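Side-chain contacts in STU0660 (Streptococcus thermophilus, PDB 3ZTH), which belongs to the large Csn2 proteins involved in CRISPR-mediated bacterial immunity, binds magnesium and probably also binds DNA: residues L293-P298 against P308-V313; V316-L321 against Y329-S334; E11-N16 against Y32-I37. All blocks are in the same frame, centred on the assembly; numbering follows the deposited sequence.

All three contacts are largely buried, and each has residues within reach of a second subunit. Contacts 1 and 2 are neighbours, with centres 9 Å apart, and both use helix 312-324: contact 1 brings the C-terminal part of helix 286-296 against the lead-in to that helix, while contact 2 folds the loop that follows it back over its side. Their apolar parts meet between Leu310, Leu318 and Ile331. Contact 1 is purely apolar across its segments, whereas contact 2 adds two hydrogen bonds from a helical asparagine to a loop backbone. Contact 3 lies about 25 Å from contact 1, centre to centre, and packs strand 13-16 on helix 28-43 without a hydrogen bond between them.

Contact 1. Residues L293-P298 against P308-V313; sequences LETVTP and PSLSLV
Leu310 presents both of its methyl branches to the C-terminal part of helix 286-296. Its CD2 lies 4.1 Å from Thr295 CG2, the two side chains running past each other in opposite directions, and its CD1 stands 4.3 Å from Val296 CG2. The threonine offers carbon here because its CG2 is anti to the backbone N (chi1 -65°), while OG1 turns back to hydrogen-bond Met291 O within its own helix. Leu310 CD1 also rests on Leu318, so the leucine fills the angle between the two helices, with Ile331 beside it. Close by, Leu293 O accepts both Thr297 N at 3.1 Å and Thr297 OG1 at 2.6 Å, from opposite faces of its carbonyl plane. Ser309 OG bonds Ser311 N of the second subunit, and Ser311 N bonds Ser309 OG of that subunit in return, which places this corner at the contact with the second subunit. Ser311 OG accepts from Asp314 N, a classical serine N-cap that starts helix 312-324, where a loop joins helices 286-296 and 312-324 in the C-terminal helical region; the same part of the chain holds Gln26, a ligand of the magnesium ion, through Pro298 O.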
loop_
_atom_site.group_PDB
_atom_site.type_symbol
_atom_site.label_atom_id
_atom_site.label_comp_id
_atom_site.label_asym_id
_atom_site.label_seq_id
_atom_site.Cartn_x
_atom_site.Cartn_y
_atom_site.Cartn_z
ATOM N N LEU A 293 43.247 20.798 -31.138
ATOM C CA LEU A 293 43.208 19.849 -30.032
ATOM C C LEU A 293 41.767 19.570 -29.572
ATOM O O LEU A 293 41.435 18.456 -29.160
ATOM C CB LEU A 293 44.044 20.392 -28.869
ATOM C CG LEU A 293 44.150 19.566 -27.583
ATOM C CD1 LEU A 293 44.881 18.226 -27.839
ATOM C CD2 LEU A 293 44.889 20.402 -26.551
ATOM N N GLU A 294 40.913 20.586 -29.646
ATOM C CA GLU A 294 39.515 20.440 -29.255
ATOM C C GLU A 294 38.748 19.601 -30.275
ATOM O O GLU A 294 37.824 18.871 -29.934
ATOM C CB GLU A 294 38.865 21.811 -29.147
ATOM C CG GLU A 294 38.378 22.146 -27.765
ATOM C CD GLU A 294 38.064 23.626 -27.605
ATOM O OE1 GLU A 294 37.447 24.211 -28.527
ATOM O OE2 GLU A 294 38.430 24.195 -26.554
ATOM N N THR A 295 39.144 19.720 -31.531
ATOM C CA THR A 295 38.516 18.992 -32.619
ATOM C C THR A 295 38.842 17.502 -32.629
ATOM O O THR A 295 37.961 16.661 -32.766
ATOM C CB THR A 295 38.975 19.557 -33.977
ATOM O OG1 THR A 295 38.517 20.908 -34.110
ATOM C CG2 THR A 295 38.451 18.699 -35.128
ATOM N N VAL A 296 40.124 17.197 -32.475
ATOM C CA VAL A 296 40.627 15.833 -32.545
ATOM C C VAL A 296 40.601 14.959 -31.300
ATOM O O VAL A 296 40.476 13.733 -31.411
ATOM C CB VAL A 296 42.075 15.841 -33.086
ATOM C CG1 VAL A 296 42.634 14.447 -33.071
ATOM C CG2 VAL A 296 42.105 16.394 -34.490
ATOM N N THR A 297 40.726 15.559 -30.124
ATOM C CA THR A 297 40.745 14.772 -28.896
ATOM C C THR A 297 39.722 13.634 -28.808
ATOM O O THR A 297 40.057 12.524 -28.404
ATOM C CB THR A 297 40.597 15.666 -27.664
ATOM O OG1 THR A 297 41.764 16.492 -27.542
ATOM C CG2 THR A 297 40.456 14.828 -26.420
ATOM N N PRO A 298 38.459 13.894 -29.177
ATOM C CA PRO A 298 37.455 12.825 -29.105
ATOM C C PRO A 298 37.800 11.592 -29.955
ATOM O O PRO A 298 37.279 10.498 -29.714
ATOM C CB PRO A 298 36.183 13.521 -29.590
ATOM C CG PRO A 298 36.402 14.933 -29.162
ATOM C CD PRO A 298 37.833 15.176 -29.543
ATOM N N PRO A 308 37.843 9.608 -40.059
ATOM C CA PRO A 308 36.980 10.770 -39.837
ATOM C C PRO A 308 37.389 11.876 -40.798
ATOM O O PRO A 308 38.566 12.014 -41.133
ATOM C CB PRO A 308 37.240 11.123 -38.373
ATOM C CG PRO A 308 38.665 10.715 -38.189
ATOM C CD PRO A 308 38.727 9.378 -38.904
ATOM N N SER A 309 36.404 12.635 -41.265
ATOM C CA SER A 309 36.653 13.731 -42.187
ATOM C C SER A 309 37.280 14.867 -41.389
ATOM O O SER A 309 36.670 15.393 -40.449
ATOM C CB SER A 309 35.340 14.192 -42.832
ATOM O OG SER A 309 35.579 15.139 -43.859
ATOM N N LEU A 310 38.502 15.232 -41.759
ATOM C CA LEU A 310 39.209 16.291 -41.065
ATOM C C LEU A 310 40.049 17.109 -42.023
ATOM O O LEU A 310 40.369 16.656 -43.126
ATOM C CB LEU A 310 40.129 15.707 -39.988
ATOM C CG LEU A 310 39.512 14.886 -38.858
ATOM C CD1 LEU A 310 40.626 14.296 -37.991
ATOM C CD2 LEU A 310 38.585 15.765 -38.036
ATOM N N SER A 311 40.400 18.319 -41.592
ATOM C CA SER A 311 41.240 19.197 -42.386
ATOM C C SER A 311 42.640 18.590 -42.368
ATOM O O SER A 311 42.966 17.774 -41.505
ATOM C CB SER A 311 41.286 20.602 -41.782
ATOM O OG SER A 311 42.014 20.612 -40.561
ATOM N N LEU A 312 43.458 18.994 -43.326
ATOM C CA LEU A 312 44.816 18.506 -43.434
ATOM C C LEU A 312 45.586 18.739 -42.124
ATOM O O LEU A 312 46.274 17.846 -41.622
ATOM C CB LEU A 312 45.493 19.212 -44.615
ATOM C CG LEU A 312 46.916 18.823 -45.031
ATOM C CD1 LEU A 312 47.069 17.297 -45.126
ATOM C CD2 LEU A 312 47.226 19.502 -46.371
ATOM N N VAL A 313 45.443 19.935 -41.565
ATOM C CA VAL A 313 46.128 20.297 -40.327
ATOM C C VAL A 313 45.657 19.495 -39.120
ATOM O O VAL A 313 46.476 19.048 -38.302
ATOM C CB VAL A 313 45.966 21.812 -40.024
ATOM C CG1 VAL A 313 46.346 22.110 -38.581
ATOM C CG2 VAL A 313 46.855 22.616 -40.961
#

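Contact 2. Residues V316-L321 against Y329-S334; sequences VILNIL and YRIRCS
Tyr329 only borders the contact with Asn319, its ring being turned to Asn322 and Gln307. The next residue, Arg330, lays its aliphatic part across the asparagine: CD sits 3.6 Å from Asn319 CG. A bend at chi2 (-80°) folds the chain over the helix and brings the guanidinium group flat against Asn319 O, which stands 3.8 Å above the centre of one face. That group is fixed in rotation by Arg330 NH1, which donates to Tyr329 O at 2.6 Å and also to Phe327 O; the bond to Tyr329 comes from well above the carbonyl plane and not along a lone pair. At Ile331 the backbone is paired with the amide of Asn319. Ile331 N donates to Asn319 OD1 at 2.8 Å, nearly straight at 167°, and Asn319 ND2 returns a bond of 3.1 Å to Ile331 O, straight at 174° and lying in the carbonyl plane on a lone pair. The side-chain amide thus pairs with the N-H and C=O of one residue as a neighbouring strand would, and fastens the loop to helix 312-324, the helix it has just left. Each polar end of the buried amide gains a partner. The Ile331 side chain points to the helix, and Ile331 CD1 meets Leu318 CD2 at 3.5 Å, the two chains crossing at about a right angle. Arg332 points away; its N is held by Gln307 OE1, and its NH1 makes a weak bond to Arg330 O. Cys333, poorly ordered, bonds through its backbone to the second subunit and packs on Leu346 there.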
loop_
_atom_site.group_PDB
_atom_site.type_symbol
_atom_site.label_atom_id
_atom_site.label_comp_id
_atom_site.label_asym_id
_atom_site.label_seq_id
_atom_site.Cartn_x
_atom_site.Cartn_y
_atom_site.Cartn_z
ATOM N N VAL A 316 47.024 15.991 -39.215
ATOM C CA VAL A 316 48.418 15.937 -38.810
ATOM C C VAL A 316 48.523 15.944 -37.286
ATOM O O VAL A 316 49.171 15.075 -36.700
ATOM C CB VAL A 316 49.205 17.135 -39.403
ATOM C CG1 VAL A 316 50.625 17.185 -38.838
ATOM C CG2 VAL A 316 49.249 16.996 -40.911
ATOM N N ILE A 317 47.886 16.930 -36.653
ATOM C CA ILE A 317 47.900 17.052 -35.199
ATOM C C ILE A 317 47.387 15.756 -34.569
ATOM O O ILE A 317 47.953 15.257 -33.599
ATOM C CB ILE A 317 47.012 18.236 -34.742
ATOM C CG1 ILE A 317 47.578 19.541 -35.302
ATOM C CG2 ILE A 317 46.918 18.279 -33.220
ATOM C CD1 ILE A 317 48.962 19.856 -34.812
ATOM N N LEU A 318 46.315 15.213 -35.135
ATOM C CA LEU A 318 45.741 13.967 -34.643
ATOM C C LEU A 318 46.794 12.859 -34.640
ATOM O O LEU A 318 46.969 12.154 -33.639
ATOM C CB LEU A 318 44.543 13.568 -35.518
ATOM C CG LEU A 318 43.816 12.213 -35.418
ATOM C CD1 LEU A 318 44.150 11.473 -34.158
ATOM C CD2 LEU A 318 42.328 12.454 -35.499
ATOM N N ASN A 319 47.498 12.717 -35.758
ATOM C CA ASN A 319 48.524 11.694 -35.895
ATOM C C ASN A 319 49.633 11.877 -34.885
ATOM O O ASN A 319 50.076 10.916 -34.246
ATOM C CB ASN A 319 49.112 11.715 -37.307
ATOM C CG ASN A 319 48.209 11.038 -38.321
ATOM O OD1 ASN A 319 47.094 10.623 -37.997
ATOM N ND2 ASN A 319 48.687 10.919 -39.554
ATOM N N ILE A 320 50.086 13.114 -34.738
ATOM C CA ILE A 320 51.157 13.409 -33.804
ATOM C C ILE A 320 50.719 13.122 -32.373
ATOM O O ILE A 320 51.444 12.461 -31.618
ATOM C CB ILE A 320 51.634 14.883 -33.950
ATOM C CG1 ILE A 320 52.253 15.082 -35.337
ATOM C CG2 ILE A 320 52.659 15.211 -32.892
ATOM C CD1 ILE A 320 52.653 16.515 -35.658
ATOM N N LEU A 321 49.527 13.590 -32.005
ATOM C CA LEU A 321 49.030 13.365 -30.653
ATOM C C LEU A 321 48.954 11.885 -30.346
ATOM O O LEU A 321 49.410 11.442 -29.285
ATOM C CB LEU A 321 47.661 14.016 -30.455
ATOM C CG LEU A 321 47.716 15.535 -30.260
ATOM C CD1 LEU A 321 46.309 16.089 -30.188
ATOM C CD2 LEU A 321 48.499 15.874 -28.993
ATOM N N TYR A 329 47.265 4.230 -34.461
ATOM C CA TYR A 329 46.382 4.728 -35.514
ATOM C C TYR A 329 46.881 5.982 -36.225
ATOM O O TYR A 329 47.438 6.889 -35.601
ATOM C CB TYR A 329 44.983 5.008 -34.978
ATOM C CG TYR A 329 44.042 5.424 -36.079
ATOM C CD1 TYR A 329 43.498 4.471 -36.948
ATOM C CD2 TYR A 329 43.736 6.770 -36.293
ATOM C CE1 TYR A 329 42.676 4.846 -38.002
ATOM C CE2 TYR A 329 42.911 7.160 -37.349
ATOM C CZ TYR A 329 42.386 6.193 -38.199
ATOM O OH TYR A 329 41.564 6.567 -39.235
ATOM N N ARG A 330 46.671 6.031 -37.538
ATOM C CA ARG A 330 47.090 7.181 -38.327
ATOM C C ARG A 330 46.147 7.454 -39.486
ATOM O O ARG A 330 45.742 6.543 -40.211
ATOM C CB ARG A 330 48.495 6.974 -38.908
ATOM C CG ARG A 330 49.614 6.835 -37.898
ATOM C CD ARG A 330 50.071 8.170 -37.342
ATOM N NE ARG A 330 51.175 7.980 -36.406
ATOM C CZ ARG A 330 51.064 7.355 -35.237
ATOM N NH1 ARG A 330 49.893 6.863 -34.853
ATOM N NH2 ARG A 330 52.123 7.207 -34.453
ATOM N N ILE A 331 45.800 8.720 -39.654
ATOM C CA ILE A 331 44.961 9.128 -40.763
ATOM C C ILE A 331 45.920 9.138 -41.957
ATOM O O ILE A 331 46.995 9.730 -41.883
ATOM C CB ILE A 331 44.383 10.538 -40.503
ATOM C CG1 ILE A 331 43.265 10.436 -39.464
ATOM C CG2 ILE A 331 43.893 11.169 -41.798
ATOM C CD1 ILE A 331 42.810 11.765 -38.921
ATOM N N ARG A 332 45.559 8.453 -43.036
ATOM C CA ARG A 332 46.416 8.408 -44.217
ATOM C C ARG A 332 46.006 9.458 -45.242
ATOM O O ARG A 332 44.819 9.719 -45.452
ATOM C CB ARG A 332 46.392 7.016 -44.868
ATOM C CG ARG A 332 47.349 5.980 -44.262
ATOM C CD ARG A 332 46.795 5.326 -42.999
ATOM N NE ARG A 332 47.649 4.229 -42.535
ATOM C CZ ARG A 332 47.445 3.524 -41.421
ATOM N NH1 ARG A 332 46.408 3.787 -40.630
ATOM N NH2 ARG A 332 48.285 2.548 -41.096
ATOM N N CYS A 333 47.006 10.056 -45.877
ATOM C CA CYS A 333 46.792 11.090 -46.881
ATOM C C CYS A 333 45.687 10.747 -47.870
ATOM O O CYS A 333 45.713 9.690 -48.500
ATOM C CB CYS A 333 48.094 11.339 -47.642
ATOM S SG CYS A 333 47.951 12.538 -48.977
ATOM N N SER A 334 44.720 11.649 -48.004
ATOM C CA SER A 334 43.610 11.446 -48.932
ATOM C C SER A 334 44.113 11.136 -50.345
ATOM O O SER A 334 45.170 11.615 -50.764
ATOM C CB SER A 334 42.720 12.694 -48.968
ATOM O OG SER A 334 41.753 12.612 -50.003
#

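Contact 3. Residues E11-N16 against Y32-I37; sequences ERIELN and YYTWQI
Thr34 OG1 faces Ile13 CG2 at 4.0 Å, yet its hydrogen bond goes to Leu30 O, one turn back in the same helix. This satisfies the hydroxyl within helix 28-43 and makes its meeting with strand 13-16 one of plain packing. With OG1 so occupied, Thr34 CG2, anti to the backbone N (chi1 -55°), extends toward the strand and meets Leu15 CD2 tip to tip at 3.7 Å. Ile13 and Leu15, two apart on the strand, both point to the helix and receive Thr34 between them. Beside this pair, Ile13 CD1 comes to the edge of the Tyr33 ring, in its plane, at 3.6 Å from Tyr33 CE2. From its own helix, Ile37 CG1 lies 3.4 Å above the ring plane and toward the rim, so the ring is covered on one face, and it is anchored at its hydroxyl on Gln6 O. His7 also meets the ring edge-to-face, and Trp174 of the second subunit is another aromatic neighbour. Ile13 and Leu15 bond through their backbones to Val5 and Phe3 of strand 2-5. The axes of residues 13-16 and 32-37 cross at 76° and approach to 10.9 Å. A small antiparallel sheet thus packs on helix 28-43, which follows strand 20-24; the connection between them carries Gln26, a magnesium ligand, and this succession is consistent with the first strand-loop-helix unit of a P-loop NTPase-like fold.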
loop_
_atom_site.group_PDB
_atom_site.type_symbol
_atom_site.label_atom_id
_atom_site.label_comp_id
_atom_site.label_asym_id
_atom_site.label_seq_id
_atom_site.Cartn_x
_atom_site.Cartn_y
_atom_site.Cartn_z
ATOM N N GLU A 11 41.009 -4.030 -15.771
ATOM C CA GLU A 11 41.579 -3.087 -14.822
ATOM C C GLU A 11 40.577 -1.971 -14.586
ATOM O O GLU A 11 39.621 -1.814 -15.335
ATOM C CB GLU A 11 42.877 -2.498 -15.377
ATOM C CG GLU A 11 42.737 -1.960 -16.794
ATOM C CD GLU A 11 44.014 -1.340 -17.316
ATOM O OE1 GLU A 11 44.986 -1.204 -16.538
ATOM O OE2 GLU A 11 44.045 -0.985 -18.511
ATOM N N ARG A 12 40.801 -1.188 -13.545
ATOM C CA ARG A 12 39.894 -0.102 -13.241
ATOM C C ARG A 12 39.992 0.996 -14.285
ATOM O O ARG A 12 41.044 1.198 -14.898
ATOM C CB ARG A 12 40.188 0.449 -11.840
ATOM C CG ARG A 12 39.636 -0.445 -10.742
ATOM C CD ARG A 12 40.236 -0.164 -9.379
ATOM N NE ARG A 12 39.648 -1.035 -8.362
ATOM C CZ ARG A 12 38.457 -0.834 -7.805
ATOM N NH1 ARG A 12 37.732 0.220 -8.162
ATOM N NH2 ARG A 12 37.982 -1.691 -6.907
ATOM N N ILE A 13 38.874 1.678 -14.512
ATOM C CA ILE A 13 38.837 2.778 -15.462
ATOM C C ILE A 13 39.393 3.973 -14.703
ATOM O O ILE A 13 38.846 4.360 -13.667
ATOM C CB ILE A 13 37.391 3.083 -15.911
ATOM C CG1 ILE A 13 36.798 1.855 -16.598
ATOM C CG2 ILE A 13 37.374 4.256 -16.871
ATOM C CD1 ILE A 13 35.475 1.423 -16.022
ATOM N N GLU A 14 40.492 4.533 -15.206
ATOM C CA GLU A 14 41.131 5.688 -14.577
ATOM C C GLU A 14 40.517 6.994 -15.061
ATOM O O GLU A 14 40.341 7.205 -16.254
ATOM C CB GLU A 14 42.637 5.702 -14.871
ATOM C CG GLU A 14 43.417 6.717 -14.043
ATOM C CD GLU A 14 44.911 6.619 -14.261
ATOM O OE1 GLU A 14 45.391 5.487 -14.487
ATOM O OE2 GLU A 14 45.607 7.662 -14.197
ATOM N N LEU A 15 40.204 7.868 -14.118
ATOM C CA LEU A 15 39.605 9.156 -14.418
ATOM C C LEU A 15 40.319 10.271 -13.648
ATOM O O LEU A 15 40.399 10.246 -12.417
ATOM C CB LEU A 15 38.133 9.128 -14.015
ATOM C CG LEU A 15 36.990 8.966 -15.022
ATOM C CD1 LEU A 15 37.397 8.155 -16.234
ATOM C CD2 LEU A 15 35.825 8.314 -14.283
ATOM N N ASN A 16 40.846 11.246 -14.365
ATOM C CA ASN A 16 41.508 12.347 -13.700
ATOM C C ASN A 16 40.404 13.394 -13.490
ATOM O O ASN A 16 39.935 14.018 -14.440
ATOM C CB ASN A 16 42.633 12.859 -14.591
ATOM C CG ASN A 16 43.702 13.601 -13.822
ATOM O OD1 ASN A 16 43.933 13.345 -12.644
ATOM N ND2 ASN A 16 44.383 14.511 -14.501
ATOM N N TYR A 32 29.355 4.918 -21.212
ATOM C CA TYR A 32 28.061 4.670 -20.605
ATOM C C TYR A 32 28.182 3.873 -19.321
ATOM O O TYR A 32 27.520 4.177 -18.330
ATOM C CB TYR A 32 27.138 3.944 -21.585
ATOM C CG TYR A 32 25.705 3.911 -21.106
ATOM C CD1 TYR A 32 24.838 4.962 -21.391
ATOM C CD2 TYR A 32 25.225 2.850 -20.344
ATOM C CE1 TYR A 32 23.530 4.962 -20.933
ATOM C CE2 TYR A 32 23.914 2.835 -19.876
ATOM C CZ TYR A 32 23.069 3.899 -20.177
ATOM O OH TYR A 32 21.761 3.900 -19.737
ATOM N N TYR A 33 29.023 2.847 -19.349
ATOM C CA TYR A 33 29.241 2.009 -18.185
ATOM C C TYR A 33 29.812 2.856 -17.051
ATOM O O TYR A 33 29.401 2.727 -15.905
ATOM C CB TYR A 33 30.220 0.884 -18.514
ATOM C CG TYR A 33 30.659 0.141 -17.284
ATOM C CD1 TYR A 33 29.844 -0.829 -16.707
ATOM C CD2 TYR A 33 31.865 0.451 -16.653
ATOM C CE1 TYR A 33 30.216 -1.477 -15.517
ATOM C CE2 TYR A 33 32.247 -0.186 -15.467
ATOM C CZ TYR A 33 31.415 -1.150 -14.907
ATOM O OH TYR A 33 31.785 -1.788 -13.749
ATOM N N THR A 34 30.769 3.712 -17.384
ATOM C CA THR A 34 31.399 4.569 -16.401
ATOM C C THR A 34 30.338 5.476 -15.783
ATOM O O THR A 34 30.317 5.677 -14.561
ATOM C CB THR A 34 32.511 5.400 -17.045
ATOM O OG1 THR A 34 33.430 4.520 -17.704
ATOM C CG2 THR A 34 33.263 6.191 -15.993
ATOM N N TRP A 35 29.442 5.998 -16.622
ATOM C CA TRP A 35 28.357 6.852 -16.130
ATOM C C TRP A 35 27.410 6.069 -15.209
ATOM O O TRP A 35 26.991 6.568 -14.165
ATOM C CB TRP A 35 27.529 7.434 -17.289
ATOM C CG TRP A 35 26.291 8.114 -16.789
ATOM C CD1 TRP A 35 26.226 9.318 -16.150
ATOM C CD2 TRP A 35 24.967 7.562 -16.729
ATOM N NE1 TRP A 35 24.954 9.546 -15.685
ATOM C CE2 TRP A 35 24.159 8.487 -16.023
ATOM C CE3 TRP A 35 24.386 6.373 -17.193
ATOM C CZ2 TRP A 35 22.799 8.263 -15.771
ATOM C CZ3 TRP A 35 23.030 6.145 -16.943
ATOM C CH2 TRP A 35 22.252 7.089 -16.235
ATOM N N GLN A 36 27.070 4.848 -15.603
ATOM C CA GLN A 36 26.152 4.021 -14.821
ATOM C C GLN A 36 26.688 3.732 -13.422
ATOM O O GLN A 36 25.949 3.770 -12.444
ATOM C CB GLN A 36 25.880 2.704 -15.562
ATOM C CG GLN A 36 24.800 1.817 -14.941
ATOM C CD GLN A 36 23.416 2.454 -14.975
ATOM O OE1 GLN A 36 23.008 3.130 -14.022
ATOM N NE2 GLN A 36 22.692 2.254 -16.082
ATOM N N ILE A 37 27.975 3.429 -13.336
ATOM C CA ILE A 37 28.600 3.143 -12.053
ATOM C C ILE A 37 28.639 4.413 -11.210
ATOM O O ILE A 37 28.275 4.403 -10.035
ATOM C CB ILE A 37 30.047 2.655 -12.233
ATOM C CG1 ILE A 37 30.072 1.295 -12.931
ATOM C CG2 ILE A 37 30.722 2.579 -10.885
ATOM C CD1 ILE A 37 29.540 0.148 -12.062
#